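Local structure of AHL synthase (Burkholderia glumae, 3P2H) at residues E81-L86 with I140-C145; A68-T73 with E129-R134; W118-M123 with E148-R153; Y54-G57 with E63-G66. The protein probably catalyses acyl transfer from fatty acyl-carrier protein to S-adenosyl-L-methionine, giving an N-acyl-L-homoserine lactone signal for quorum sensing. The protein carries 3 engineered substitutions. All blocks are in the same frame, centred on the assembly; numbering follows the deposited sequence.

Interaction 1 of 4, residues E81-L86 with I140-C145; sequences EVFPHL and IGVTFC. With NOO (N-(3-oxocyclohex-1-en-1-yl)octanamide), chain C; MTA (5'-deoxy-5'-methylthioadenosine), chain B.
Beside the methylthioadenosine pocket, Leu-86 and Phe-83 meet Val-142, joining the loop after helix 78-81 to strand 138-144. Leu-86 CD1 sits 3.8 Å from Val-142 CG2 and 4.0 Å from Val-142 CG1, so one methyl straddles both branches, the side chains crossing at about a right angle. Phe-83 is a looser neighbour, its CD2 lying 4.5 Å from Val-142 CG2, which approaches the ring obliquely. With Val-142 CG1 anti to the backbone N (chi1 179°), that branch also comes within 4.0 Å of MTA S5'. The Phe-83 ring turns an edge to the ribose, with CE2 3.4 Å from MTA O4', while Val-82 CG1 covers one ring face over its centre. Further along the strand, Thr-143 CG2 packs on the octanoyl chain, 3.4 Å from NOO C12. The Phe-144 ring has the cyclohexenone over one face, NOO C3 being 4.0 Å above its centre. Strand 138-144 thus lines the NOO pocket, Val-82 and Phe-83 line that of MTA, and Val-142 borders both. The strand's backbone hydrogen-bonds to strand 97-105 at Ile-140 and to strand 170-178 at Gly-141 and Thr-143, while Leu-79 of helix 78-81 packs against Val-142.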
loop_
_atom_site.group_PDB
_atom_site.type_symbol
_atom_site.label_atom_id
_atom_site.label_comp_id
_atom_site.label_asym_id
_atom_site.label_seq_id
_atom_site.Cartn_x
_atom_site.Cartn_y
_atom_site.Cartn_z
ATOM N N GLU A 81 13.322 -0.252 7.680
ATOM C CA GLU A 81 13.695 0.215 9.008
ATOM C C GLU A 81 13.025 -0.451 10.200
ATOM O O GLU A 81 13.668 -0.681 11.217
ATOM C CB GLU A 81 13.472 1.731 9.090
ATOM C CG GLU A 81 14.378 2.506 8.152
ATOM C CD GLU A 81 14.233 4.009 8.279
ATOM O OE1 GLU A 81 15.188 4.711 7.889
ATOM O OE2 GLU A 81 13.175 4.487 8.752
ATOM N N VAL A 82 11.741 -0.760 10.078
ATOM C CA VAL A 82 10.994 -1.360 11.175
ATOM C C VAL A 82 10.940 -2.892 11.188
ATOM O O VAL A 82 11.154 -3.507 12.231
ATOM C CB VAL A 82 9.549 -0.803 11.198
ATOM C CG1 VAL A 82 8.750 -1.415 12.352
ATOM C CG2 VAL A 82 9.594 0.708 11.332
ATOM N N PHE A 83 10.670 -3.508 10.040
ATOM C CA PHE A 83 10.576 -4.962 9.980
ATOM C C PHE A 83 11.571 -5.649 9.041
ATOM O O PHE A 83 11.198 -6.538 8.278
ATOM C CB PHE A 83 9.153 -5.355 9.587
ATOM C CG PHE A 83 8.105 -4.874 10.547
ATOM C CD1 PHE A 83 8.079 -5.338 11.861
ATOM C CD2 PHE A 83 7.139 -3.962 10.141
ATOM C CE1 PHE A 83 7.105 -4.903 12.759
ATOM C CE2 PHE A 83 6.159 -3.518 11.031
ATOM C CZ PHE A 83 6.144 -3.992 12.344
ATOM N N PRO A 84 12.856 -5.275 9.110
ATOM C CA PRO A 84 13.843 -5.904 8.226
ATOM C C PRO A 84 14.025 -7.407 8.434
ATOM O O PRO A 84 14.429 -8.125 7.514
ATOM C CB PRO A 84 15.118 -5.125 8.534
ATOM C CG PRO A 84 14.960 -4.804 9.989
ATOM C CD PRO A 84 13.513 -4.366 10.066
ATOM N N HIS A 85 13.727 -7.877 9.642
ATOM C CA HIS A 85 13.878 -9.288 9.978
ATOM C C HIS A 85 12.830 -10.179 9.313
ATOM O O HIS A 85 12.904 -11.405 9.397
ATOM C CB HIS A 85 13.834 -9.470 11.502
ATOM C CG HIS A 85 12.633 -8.855 12.152
ATOM N ND1 HIS A 85 11.366 -9.389 12.042
ATOM C CD2 HIS A 85 12.503 -7.735 12.905
ATOM C CE1 HIS A 85 10.509 -8.625 12.697
ATOM N NE2 HIS A 85 11.173 -7.615 13.229
ATOM N N LEU A 86 11.857 -9.569 8.647
ATOM C CA LEU A 86 10.826 -10.347 7.974
ATOM C C LEU A 86 11.321 -10.788 6.612
ATOM O O LEU A 86 10.707 -11.632 5.969
ATOM C CB LEU A 86 9.545 -9.527 7.794
ATOM C CG LEU A 86 8.699 -9.203 9.029
ATOM C CD1 LEU A 86 7.387 -8.574 8.574
ATOM C CD2 LEU A 86 8.426 -10.456 9.824
ATOM N N ILE A 140 7.036 -4.008 -3.070
ATOM C CA ILE A 140 7.359 -4.859 -1.937
ATOM C C ILE A 140 6.673 -4.287 -0.706
ATOM O O ILE A 140 6.436 -3.085 -0.627
ATOM C CB ILE A 140 8.889 -4.944 -1.712
ATOM C CG1 ILE A 140 9.199 -6.047 -0.693
ATOM C CG2 ILE A 140 9.433 -3.602 -1.243
ATOM C CD1 ILE A 140 10.668 -6.369 -0.561
ATOM N N GLY A 141 6.330 -5.147 0.247
ATOM C CA GLY A 141 5.672 -4.663 1.445
ATOM C C GLY A 141 5.102 -5.759 2.320
ATOM O O GLY A 141 4.834 -6.871 1.860
ATOM N N VAL A 142 4.922 -5.445 3.596
ATOM C CA VAL A 142 4.371 -6.407 4.530
ATOM C C VAL A 142 2.876 -6.447 4.290
ATOM O O VAL A 142 2.200 -5.413 4.329
ATOM C CB VAL A 142 4.644 -5.995 5.989
ATOM C CG1 VAL A 142 4.035 -7.007 6.934
ATOM C CG2 VAL A 142 6.131 -5.876 6.217
ATOM N N THR A 143 2.355 -7.636 4.037
ATOM C CA THR A 143 0.933 -7.767 3.772
ATOM C C THR A 143 0.319 -8.875 4.605
ATOM O O THR A 143 0.956 -9.898 4.853
ATOM C CB THR A 143 0.676 -8.096 2.287
ATOM O OG1 THR A 143 0.504 -9.509 2.129
ATOM C CG2 THR A 143 1.858 -7.675 1.446
ATOM N N PHE A 144 -0.915 -8.661 5.047
ATOM C CA PHE A 144 -1.624 -9.675 5.813
ATOM C C PHE A 144 -1.744 -10.848 4.838
ATOM O O PHE A 144 -1.920 -10.634 3.640
ATOM C CB PHE A 144 -3.020 -9.173 6.185
ATOM C CG PHE A 144 -3.026 -8.060 7.197
ATOM C CD1 PHE A 144 -1.885 -7.306 7.445
ATOM C CD2 PHE A 144 -4.196 -7.741 7.880
ATOM C CE1 PHE A 144 -1.911 -6.248 8.361
ATOM C CE2 PHE A 144 -4.232 -6.691 8.792
ATOM C CZ PHE A 144 -3.091 -5.944 9.033
ATOM N N CYS A 145 -1.633 -12.076 5.326
ATOM C CA CYS A 145 -1.743 -13.208 4.418
ATOM C C CYS A 145 -3.126 -13.247 3.772
ATOM O O CYS A 145 -3.276 -13.699 2.646
ATOM C CB CYS A 145 -1.444 -14.516 5.149
ATOM S SG CYS A 145 0.317 -14.728 5.497
HETATM C C1 NOO C . -5.855 -5.423 5.261
HETATM O O1 NOO C . -6.402 -6.517 5.161
HETATM C C2 NOO C . -4.467 -5.149 4.696
HETATM C C3 NOO C . -3.595 -4.220 5.277
HETATM C C4 NOO C . -4.163 -3.312 6.387
HETATM C C5 NOO C . -5.707 -2.998 6.260
HETATM C C6 NOO C . -6.580 -4.269 6.022
HETATM N N7 NOO C . -2.189 -4.045 4.927
HETATM C C8 NOO C . -1.344 -2.929 4.691
HETATM O O8 NOO C . -1.219 -1.976 5.454
HETATM C C9 NOO C . -0.500 -2.869 3.399
HETATM C C10 NOO C . -0.344 -4.131 2.510
HETATM C C11 NOO C . 1.014 -4.074 1.759
HETATM C C12 NOO C . 0.918 -4.599 0.316
HETATM C C13 NOO C . 2.309 -4.644 -0.352
HETATM C C14 NOO C . 2.411 -5.792 -1.374
HETATM C C15 NOO C . 3.696 -5.699 -2.203
HETATM C CS MTA B . 2.308 -3.689 8.833
HETATM S "S5'" MTA B . 2.196 -5.094 9.981
HETATM C "C5'" MTA B . 1.200 -4.370 11.320
HETATM C "C4'" MTA B . 2.065 -3.871 12.480
HETATM O "O4'" MTA B . 2.932 -2.822 11.965
HETATM C "C2'" MTA B . 1.568 -1.758 13.540
HETATM O "O2'" MTA B . 1.398 -1.071 14.784
HETATM C "C3'" MTA B . 1.151 -3.270 13.557
HETATM O "O3'" MTA B . 1.485 -3.842 14.828
HETATM C "C1'" MTA B . 3.015 -1.825 13.018
HETATM N N9 MTA B . 3.460 -0.549 12.420
HETATM C C8 MTA B . 2.905 0.110 11.349
HETATM N N7 MTA B . 3.550 1.205 11.087
HETATM C C5 MTA B . 4.573 1.331 11.972
HETATM C C6 MTA B . 5.612 2.295 12.192
HETATM N N6 MTA B . 5.706 3.412 11.380
HETATM N N1 MTA B . 6.505 2.090 13.216
HETATM C C2 MTA B . 6.432 0.996 14.030
HETATM N N3 MTA B . 5.446 0.073 13.829
HETATM C C4 MTA B . 4.523 0.191 12.845
#

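Interaction 2 of 4, residues A68-T73 with E129-R134; sequences ARLLPT and ECAARR
Strand 64-72 and the last turn of helix 120-133 come together at Leu-70 and Ala-131, whose CA atoms are 7.5 Å apart, a spacing bridged by side chains with no hydrogen bond between the segments. Leu-70 does the reaching. Its CG stands anti to the carbonyl carbon (chi1 -73°), which carries the CD1 methyl to the helix. There CD1 lies 4.0 Å from Cys-130 SG and 4.5 Å from Ala-131 CB, and the same methyl comes 4.3 Å from Ala-131 N. A single branch therefore touches two successive helical residues. Cys-130 places its sulfur anti to the backbone N, and it also packs on Val-53 of strand 53-58, so the helix end spans two adjacent strands. Trp-98 and Leu-100 of the neighbouring strand 97-105 also touch Leu-70.

The helix ends here: Arg-134 has left helical angles, and its N makes weak bonds to the O atoms of both Cys-130 and Ala-131. Arg-133 reaches back one turn: its NH2 is 3.1 Å from Glu-129 OE1, with the oxygen well out of the guanidinium plane, so charge attraction rather than a directed N-H bond joins them. Across the contact itself the side chains meet through apolar groups, methyl against sulfur in close packing and methyl against alanine CB more loosely. With no hydrogen bond across it, nothing directional is asked of this contact beyond their fit.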
loop_
_atom_site.group_PDB
_atom_site.type_symbol
_atom_site.label_atom_id
_atom_site.label_comp_id
_atom_site.label_asym_id
_atom_site.label_seq_id
_atom_site.Cartn_x
_atom_site.Cartn_y
_atom_site.Cartn_z
ATOM N N ALA A 68 -3.863 3.733 0.112
ATOM C CA ALA A 68 -2.601 3.060 -0.134
ATOM C C ALA A 68 -1.490 4.093 -0.067
ATOM O O ALA A 68 -1.703 5.272 -0.349
ATOM C CB ALA A 68 -2.608 2.381 -1.493
ATOM N N ARG A 69 -0.310 3.640 0.328
ATOM C CA ARG A 69 0.848 4.508 0.447
ATOM C C ARG A 69 1.972 3.920 -0.390
ATOM O O ARG A 69 2.226 2.720 -0.330
ATOM C CB ARG A 69 1.275 4.601 1.918
ATOM C CG ARG A 69 2.481 5.474 2.160
ATOM C CD ARG A 69 2.609 5.856 3.625
ATOM N NE ARG A 69 3.080 4.760 4.464
ATOM C CZ ARG A 69 3.262 4.858 5.775
ATOM N NH1 ARG A 69 3.002 6.002 6.392
ATOM N NH2 ARG A 69 3.730 3.829 6.464
ATOM N N LEU A 70 2.626 4.765 -1.179
ATOM C CA LEU A 70 3.732 4.330 -2.027
ATOM C C LEU A 70 4.996 5.110 -1.688
ATOM O O LEU A 70 4.972 6.338 -1.596
ATOM C CB LEU A 70 3.382 4.527 -3.506
ATOM C CG LEU A 70 2.350 3.546 -4.077
ATOM C CD1 LEU A 70 1.931 3.981 -5.468
ATOM C CD2 LEU A 70 2.951 2.158 -4.116
ATOM N N LEU A 71 6.095 4.386 -1.498
ATOM C CA LEU A 71 7.383 4.991 -1.174
ATOM C C LEU A 71 8.489 4.356 -1.995
ATOM O O LEU A 71 8.471 3.157 -2.238
ATOM C CB LEU A 71 7.713 4.792 0.308
ATOM C CG LEU A 71 6.862 5.491 1.368
ATOM C CD1 LEU A 71 7.216 4.923 2.740
ATOM C CD2 LEU A 71 7.103 6.998 1.312
ATOM N N PRO A 72 9.470 5.155 -2.440
ATOM C CA PRO A 72 10.570 4.596 -3.225
ATOM C C PRO A 72 11.528 3.927 -2.242
ATOM O O PRO A 72 11.736 4.436 -1.140
ATOM C CB PRO A 72 11.181 5.831 -3.883
ATOM C CG PRO A 72 11.011 6.876 -2.828
ATOM C CD PRO A 72 9.595 6.620 -2.319
ATOM N N THR A 73 12.110 2.795 -2.619
ATOM C CA THR A 73 13.025 2.121 -1.704
ATOM C C THR A 73 14.373 2.828 -1.574
ATOM O O THR A 73 15.167 2.495 -0.691
ATOM C CB THR A 73 13.267 0.664 -2.112
ATOM O OG1 THR A 73 13.684 0.610 -3.480
ATOM C CG2 THR A 73 11.998 -0.160 -1.911
ATOM N N GLU A 129 -0.149 1.103 -11.380
ATOM C CA GLU A 129 -0.056 2.037 -12.493
ATOM C C GLU A 129 0.860 3.204 -12.135
ATOM O O GLU A 129 1.794 3.530 -12.875
ATOM C CB GLU A 129 -1.451 2.557 -12.827
ATOM C CG GLU A 129 -1.567 3.264 -14.154
ATOM C CD GLU A 129 -3.008 3.565 -14.494
ATOM O OE1 GLU A 129 -3.396 3.349 -15.664
ATOM O OE2 GLU A 129 -3.756 4.019 -13.592
ATOM N N CYS A 130 0.593 3.822 -10.990
ATOM C CA CYS A 130 1.397 4.948 -10.532
ATOM C C CYS A 130 2.871 4.572 -10.368
ATOM O O CYS A 130 3.753 5.222 -10.929
ATOM C CB CYS A 130 0.856 5.471 -9.202
ATOM S SG CYS A 130 1.924 6.716 -8.438
ATOM N N ALA A 131 3.131 3.514 -9.608
ATOM C CA ALA A 131 4.497 3.063 -9.364
ATOM C C ALA A 131 5.235 2.760 -10.658
ATOM O O ALA A 131 6.409 3.102 -10.808
ATOM C CB ALA A 131 4.486 1.825 -8.469
ATOM N N ALA A 132 4.544 2.113 -11.591
ATOM C CA ALA A 132 5.144 1.760 -12.869
ATOM C C ALA A 132 5.553 3.020 -13.629
ATOM O O ALA A 132 6.669 3.105 -14.146
ATOM C CB ALA A 132 4.166 0.936 -13.695
ATOM N N ARG A 133 4.651 3.995 -13.689
ATOM C CA ARG A 133 4.926 5.249 -14.380
ATOM C C ARG A 133 6.107 5.987 -13.767
ATOM O O ARG A 133 6.712 6.842 -14.408
ATOM C CB ARG A 133 3.685 6.148 -14.365
ATOM C CG ARG A 133 2.539 5.591 -15.193
ATOM C CD ARG A 133 1.300 6.463 -15.106
ATOM N NE ARG A 133 0.220 5.941 -15.937
ATOM C CZ ARG A 133 -1.018 6.433 -15.962
ATOM N NH1 ARG A 133 -1.349 7.466 -15.195
ATOM N NH2 ARG A 133 -1.924 5.898 -16.767
ATOM N N ARG A 134 6.430 5.646 -12.525
ATOM C CA ARG A 134 7.540 6.262 -11.814
ATOM C C ARG A 134 8.807 5.430 -11.963
ATOM O O ARG A 134 9.820 5.706 -11.314
ATOM C CB ARG A 134 7.192 6.418 -10.332
ATOM C CG ARG A 134 6.046 7.385 -10.068
ATOM C CD ARG A 134 6.423 8.778 -10.520
ATOM N NE ARG A 134 7.308 9.429 -9.560
ATOM C CZ ARG A 134 6.880 10.169 -8.543
ATOM N NH1 ARG A 134 5.578 10.352 -8.364
ATOM N NH2 ARG A 134 7.750 10.720 -7.705
#

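Interaction 3 of 4, residues W118-M123 with E148-R153; sequences WSVRPM and ERMFRR. Engineered in segment 148-153: Met-150 (natural residue Leu).
Val-120 meets Met-150 and Phe-151 where helix 120-133, the connection of a beta-alpha-beta crossover between parallel strands 97-105 and 138-144, packs against helix 145-154. The closest CA atoms, those of Val-120 and Met-150, are 7.8 Å apart. From Val-120 CA, the bond to CB points toward the second helix, and CB then splits into two methyls with separate partners. CG2 touches Met-150 SD at 3.8 Å; this methionine is an engineered residue, and its chain bends at the sulfur (chi3 -88°). CG1, anti to the backbone N (chi1 169°), goes instead to the phenyl ring of Phe-151. Both neighbours cross the valine at about a right angle. Phe-103 of strand 97-105 also packs on Val-120, and Phe-151 itself belongs to the NOO pocket, linking the helix pair to the inhibitor. The ring is met at its rim rather than over a face: Val-120 CG1 lies near its plane, 3.9 Å from Phe-151 CE1.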
loop_
_atom_site.group_PDB
_atom_site.type_symbol
_atom_site.label_atom_id
_atom_site.label_comp_id
_atom_site.label_asym_id
_atom_site.label_seq_id
_atom_site.Cartn_x
_atom_site.Cartn_y
_atom_site.Cartn_z
ATOM N N TRP A 118 -13.752 -6.995 -4.911
ATOM C CA TRP A 118 -13.655 -6.301 -6.181
ATOM C C TRP A 118 -13.340 -4.849 -5.816
ATOM O O TRP A 118 -13.366 -3.949 -6.662
ATOM C CB TRP A 118 -14.986 -6.405 -6.934
ATOM C CG TRP A 118 -15.156 -7.695 -7.704
ATOM C CD1 TRP A 118 -15.326 -7.822 -9.055
ATOM C CD2 TRP A 118 -15.157 -9.033 -7.174
ATOM N NE1 TRP A 118 -15.432 -9.152 -9.401
ATOM C CE2 TRP A 118 -15.331 -9.916 -8.266
ATOM C CE3 TRP A 118 -15.028 -9.570 -5.885
ATOM C CZ2 TRP A 118 -15.378 -11.309 -8.108
ATOM C CZ3 TRP A 118 -15.074 -10.959 -5.727
ATOM C CH2 TRP A 118 -15.248 -11.810 -6.836
ATOM N N SER A 119 -13.042 -4.643 -4.532
ATOM C CA SER A 119 -12.704 -3.329 -3.996
ATOM C C SER A 119 -11.196 -3.206 -3.980
ATOM O O SER A 119 -10.632 -2.156 -4.299
ATOM C CB SER A 119 -13.222 -3.190 -2.569
ATOM O OG SER A 119 -14.615 -3.418 -2.512
ATOM N N VAL A 120 -10.545 -4.293 -3.592
ATOM C CA VAL A 120 -9.096 -4.329 -3.530
ATOM C C VAL A 120 -8.501 -4.108 -4.914
ATOM O O VAL A 120 -7.544 -3.348 -5.077
ATOM C CB VAL A 120 -8.606 -5.689 -2.982
ATOM C CG1 VAL A 120 -7.095 -5.826 -3.170
ATOM C CG2 VAL A 120 -8.974 -5.813 -1.513
ATOM N N ARG A 121 -9.088 -4.753 -5.915
ATOM C CA ARG A 121 -8.572 -4.650 -7.275
ATOM C C ARG A 121 -8.320 -3.236 -7.799
ATOM O O ARG A 121 -7.209 -2.927 -8.227
ATOM C CB ARG A 121 -9.472 -5.410 -8.252
ATOM C CG ARG A 121 -8.738 -5.797 -9.531
ATOM C CD ARG A 121 -9.582 -6.687 -10.430
ATOM N NE ARG A 121 -10.447 -5.900 -11.293
ATOM C CZ ARG A 121 -10.130 -5.523 -12.531
ATOM N NH1 ARG A 121 -8.964 -5.868 -13.067
ATOM N NH2 ARG A 121 -10.970 -4.776 -13.226
ATOM N N PRO A 122 -9.339 -2.360 -7.778
ATOM C CA PRO A 122 -9.125 -0.996 -8.278
ATOM C C PRO A 122 -8.045 -0.238 -7.505
ATOM O O PRO A 122 -7.261 0.511 -8.092
ATOM C CB PRO A 122 -10.511 -0.357 -8.163
ATOM C CG PRO A 122 -11.151 -1.117 -7.023
ATOM C CD PRO A 122 -10.716 -2.535 -7.280
ATOM N N MET A 123 -7.996 -0.450 -6.193
ATOM C CA MET A 123 -6.993 0.206 -5.365
ATOM C C MET A 123 -5.599 -0.263 -5.778
ATOM O O MET A 123 -4.675 0.533 -5.904
ATOM C CB MET A 123 -7.234 -0.104 -3.884
ATOM C CG MET A 123 -8.386 0.668 -3.256
ATOM S SD MET A 123 -8.172 2.468 -3.351
ATOM C CE MET A 123 -6.557 2.653 -2.610
ATOM N N GLU A 148 -2.825 -11.226 0.909
ATOM C CA GLU A 148 -1.971 -11.936 -0.041
ATOM C C GLU A 148 -2.829 -12.885 -0.866
ATOM O O GLU A 148 -2.614 -13.049 -2.065
ATOM C CB GLU A 148 -0.905 -12.757 0.694
ATOM C CG GLU A 148 -0.083 -13.657 -0.232
ATOM C CD GLU A 148 0.825 -14.613 0.522
ATOM O OE1 GLU A 148 0.323 -15.332 1.411
ATOM O OE2 GLU A 148 2.036 -14.651 0.219
ATOM N N ARG A 149 -3.794 -13.520 -0.209
ATOM C CA ARG A 149 -4.676 -14.450 -0.885
ATOM C C ARG A 149 -5.571 -13.736 -1.891
ATOM O O ARG A 149 -5.879 -14.291 -2.942
ATOM C CB ARG A 149 -5.515 -15.226 0.136
ATOM C CG ARG A 149 -4.682 -16.190 0.972
ATOM C CD ARG A 149 -5.552 -17.202 1.702
ATOM N NE ARG A 149 -6.279 -16.624 2.829
ATOM C CZ ARG A 149 -5.726 -16.314 3.998
ATOM N NH1 ARG A 149 -4.431 -16.524 4.205
ATOM N NH2 ARG A 149 -6.475 -15.813 4.968
ATOM N N MET A 150 -5.986 -12.509 -1.584
ATOM C CA MET A 150 -6.822 -11.766 -2.523
ATOM C C MET A 150 -6.004 -11.363 -3.743
ATOM O O MET A 150 -6.520 -11.348 -4.864
ATOM C CB MET A 150 -7.428 -10.530 -1.857
ATOM C CG MET A 150 -8.567 -10.864 -0.900
ATOM S SD MET A 150 -9.330 -9.387 -0.204
ATOM C CE MET A 150 -8.278 -9.126 1.263
ATOM N N PHE A 151 -4.731 -11.033 -3.525
ATOM C CA PHE A 151 -3.847 -10.663 -4.623
ATOM C C PHE A 151 -3.742 -11.864 -5.557
ATOM O O PHE A 151 -3.805 -11.724 -6.774
ATOM C CB PHE A 151 -2.448 -10.298 -4.116
ATOM C CG PHE A 151 -2.364 -8.958 -3.418
ATOM C CD1 PHE A 151 -3.401 -8.032 -3.511
ATOM C CD2 PHE A 151 -1.225 -8.614 -2.690
ATOM C CE1 PHE A 151 -3.302 -6.778 -2.885
ATOM C CE2 PHE A 151 -1.118 -7.371 -2.066
ATOM C CZ PHE A 151 -2.157 -6.452 -2.165
ATOM N N ARG A 152 -3.580 -13.048 -4.976
ATOM C CA ARG A 152 -3.480 -14.270 -5.766
ATOM C C ARG A 152 -4.756 -14.469 -6.572
ATOM O O ARG A 152 -4.705 -14.759 -7.764
ATOM C CB ARG A 152 -3.244 -15.480 -4.858
ATOM C CG ARG A 152 -1.877 -15.477 -4.187
ATOM C CD ARG A 152 -1.705 -16.661 -3.233
ATOM N NE ARG A 152 -0.362 -16.705 -2.668
ATOM C CZ ARG A 152 0.018 -17.520 -1.687
ATOM N NH1 ARG A 152 -0.843 -18.374 -1.147
ATOM N NH2 ARG A 152 1.266 -17.476 -1.241
ATOM N N ARG A 153 -5.901 -14.296 -5.924
ATOM C CA ARG A 153 -7.181 -14.463 -6.598
ATOM C C ARG A 153 -7.362 -13.435 -7.719
ATOM O O ARG A 153 -7.902 -13.751 -8.779
ATOM C CB ARG A 153 -8.330 -14.334 -5.597
ATOM C CG ARG A 153 -9.676 -14.734 -6.179
ATOM C CD ARG A 153 -9.686 -16.228 -6.462
ATOM N NE ARG A 153 -10.886 -16.673 -7.162
ATOM C CZ ARG A 153 -11.045 -17.903 -7.645
ATOM N NH1 ARG A 153 -10.077 -18.802 -7.493
ATOM N NH2 ARG A 153 -12.157 -18.230 -8.299
#

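Interaction 4 of 4, residues Y54-G57 with E63-G66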
loop_
_atom_site.group_PDB
_atom_site.type_symbol
_atom_site.label_atom_id
_atom_site.label_comp_id
_atom_site.label_asym_id
_atom_site.label_seq_id
_atom_site.Cartn_x
_atom_site.Cartn_y
_atom_site.Cartn_z
ATOM N N TYR A 54 0.220 8.887 -2.432
ATOM C CA TYR A 54 -0.991 8.288 -1.869
ATOM C C TYR A 54 -2.074 7.980 -2.893
ATOM O O TYR A 54 -2.254 8.698 -3.879
ATOM C CB TYR A 54 -1.614 9.208 -0.817
ATOM C CG TYR A 54 -0.748 9.498 0.380
ATOM C CD1 TYR A 54 -0.577 8.554 1.391
ATOM C CD2 TYR A 54 -0.099 10.725 0.501
ATOM C CE1 TYR A 54 0.219 8.827 2.500
ATOM C CE2 TYR A 54 0.697 11.011 1.601
ATOM C CZ TYR A 54 0.854 10.062 2.596
ATOM O OH TYR A 54 1.644 10.358 3.680
ATOM N N VAL A 55 -2.804 6.905 -2.631
ATOM C CA VAL A 55 -3.909 6.504 -3.476
ATOM C C VAL A 55 -5.134 6.494 -2.570
ATOM O O VAL A 55 -5.096 5.909 -1.491
ATOM C CB VAL A 55 -3.715 5.080 -4.050
ATOM C CG1 VAL A 55 -4.925 4.699 -4.914
ATOM C CG2 VAL A 55 -2.428 5.004 -4.857
ATOM N N LEU A 56 -6.203 7.162 -2.988
ATOM C CA LEU A 56 -7.439 7.179 -2.208
ATOM C C LEU A 56 -8.573 6.680 -3.090
ATOM O O LEU A 56 -8.662 7.044 -4.259
ATOM C CB LEU A 56 -7.794 8.594 -1.725
ATOM C CG LEU A 56 -6.819 9.427 -0.890
ATOM C CD1 LEU A 56 -7.595 10.536 -0.195
ATOM C CD2 LEU A 56 -6.129 8.565 0.139
ATOM N N GLY A 57 -9.427 5.835 -2.533
ATOM C CA GLY A 57 -10.566 5.346 -3.285
ATOM C C GLY A 57 -11.770 6.037 -2.683
ATOM O O GLY A 57 -11.833 6.175 -1.467
ATOM N N GLU A 63 -16.928 9.707 -0.489
ATOM C CA GLU A 63 -16.273 9.404 0.782
ATOM C C GLU A 63 -15.177 8.360 0.604
ATOM O O GLU A 63 -15.331 7.413 -0.169
ATOM C CB GLU A 63 -17.277 8.876 1.802
ATOM C CG GLU A 63 -18.377 9.835 2.157
ATOM C CD GLU A 63 -19.214 9.316 3.300
ATOM O OE1 GLU A 63 -19.770 8.201 3.174
ATOM O OE2 GLU A 63 -19.312 10.014 4.325
ATOM N N ILE A 64 -14.083 8.518 1.342
ATOM C CA ILE A 64 -12.977 7.580 1.234
ATOM C C ILE A 64 -13.384 6.170 1.635
ATOM O O ILE A 64 -13.971 5.955 2.694
ATOM C CB ILE A 64 -11.776 8.031 2.087
ATOM C CG1 ILE A 64 -11.302 9.405 1.606
ATOM C CG2 ILE A 64 -10.648 7.013 1.986
ATOM C CD1 ILE A 64 -10.017 9.879 2.250
ATOM N N CYS A 65 -13.085 5.214 0.764
ATOM C CA CYS A 65 -13.395 3.820 1.027
ATOM C C CYS A 65 -12.177 2.950 0.731
ATOM O O CYS A 65 -12.286 1.734 0.610
ATOM C CB CYS A 65 -14.589 3.370 0.179
ATOM S SG CYS A 65 -14.374 3.575 -1.606
ATOM N N GLY A 66 -11.012 3.579 0.624
ATOM C CA GLY A 66 -9.802 2.833 0.350
ATOM C C GLY A 66 -8.573 3.722 0.339
ATOM O O GLY A 66 -8.669 4.906 0.025
#
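Peptide planes of Gly-57 and Gly-66 are the flat groups that meet here, each carbonyl receiving its donor from above the plane. Gly-57 N bonds to Gly-66 O at 2.8 Å, well out of that carbonyl's plane. Cys-65 N bonds in turn to Gly-57 O at 2.7 Å, also from above the plane. Since Cys-65 and Gly-66 both face Gly-57, this is a classic beta bulge, set in the hairpin of strands 53-58 and 64-72. The angle of 114° between the segments' N-to-C directions shows how far the pair departs from straight antiparallel strands. CA-H contacts supplement each bond: Leu-56 CA is 3.4 Å from Gly-66 O, and Ile-64 CA is 3.3 Å from Gly-57 O. Beyond the backbone, Leu-56 and Ile-64 cross at a slant and touch through their CD1 methyls, 3.5 Å apart. Helix 13-30 covers this apolar pair, with Leu-19 on Leu-56 and Tyr-22 on Ile-64. On the outer side of the hairpin, strand 53-58 bonds onward to strand 2-6, Leu-56 pairing with Phe-4. Cys-65 holds SG between its backbone N and carbonyl carbon, which brings the sulfur within 3.6 Å of Gly-57 O.

Overall arrangement
All four contacts belong to one sheet-and-helix framework of the acetyltransferase-like clan. Interactions 2 and 4 share strand 64-72, their centres 15 Å apart, and a probable hydrogen bond of 3.0 Å from Val-55 N to Ala-68 O runs between them. Interactions 2 and 3 use opposite ends of helix 120-133, with centres 17 Å apart. Met-123 ties interaction 3 to the hairpin, its CE being 3.5 Å from Val-55 CG1. Interaction 1 holds five of the 17 NOO-pocket residues and two of the eight around MTA, and touches interaction 3 where Thr-143 OG1 is 3.8 Å from Glu-148 CB. Phe-151 lies about 4 Å from NOO, whereas Leu-70 stands about 8 Å away and Gly-66 of interaction 4 about 9 Å.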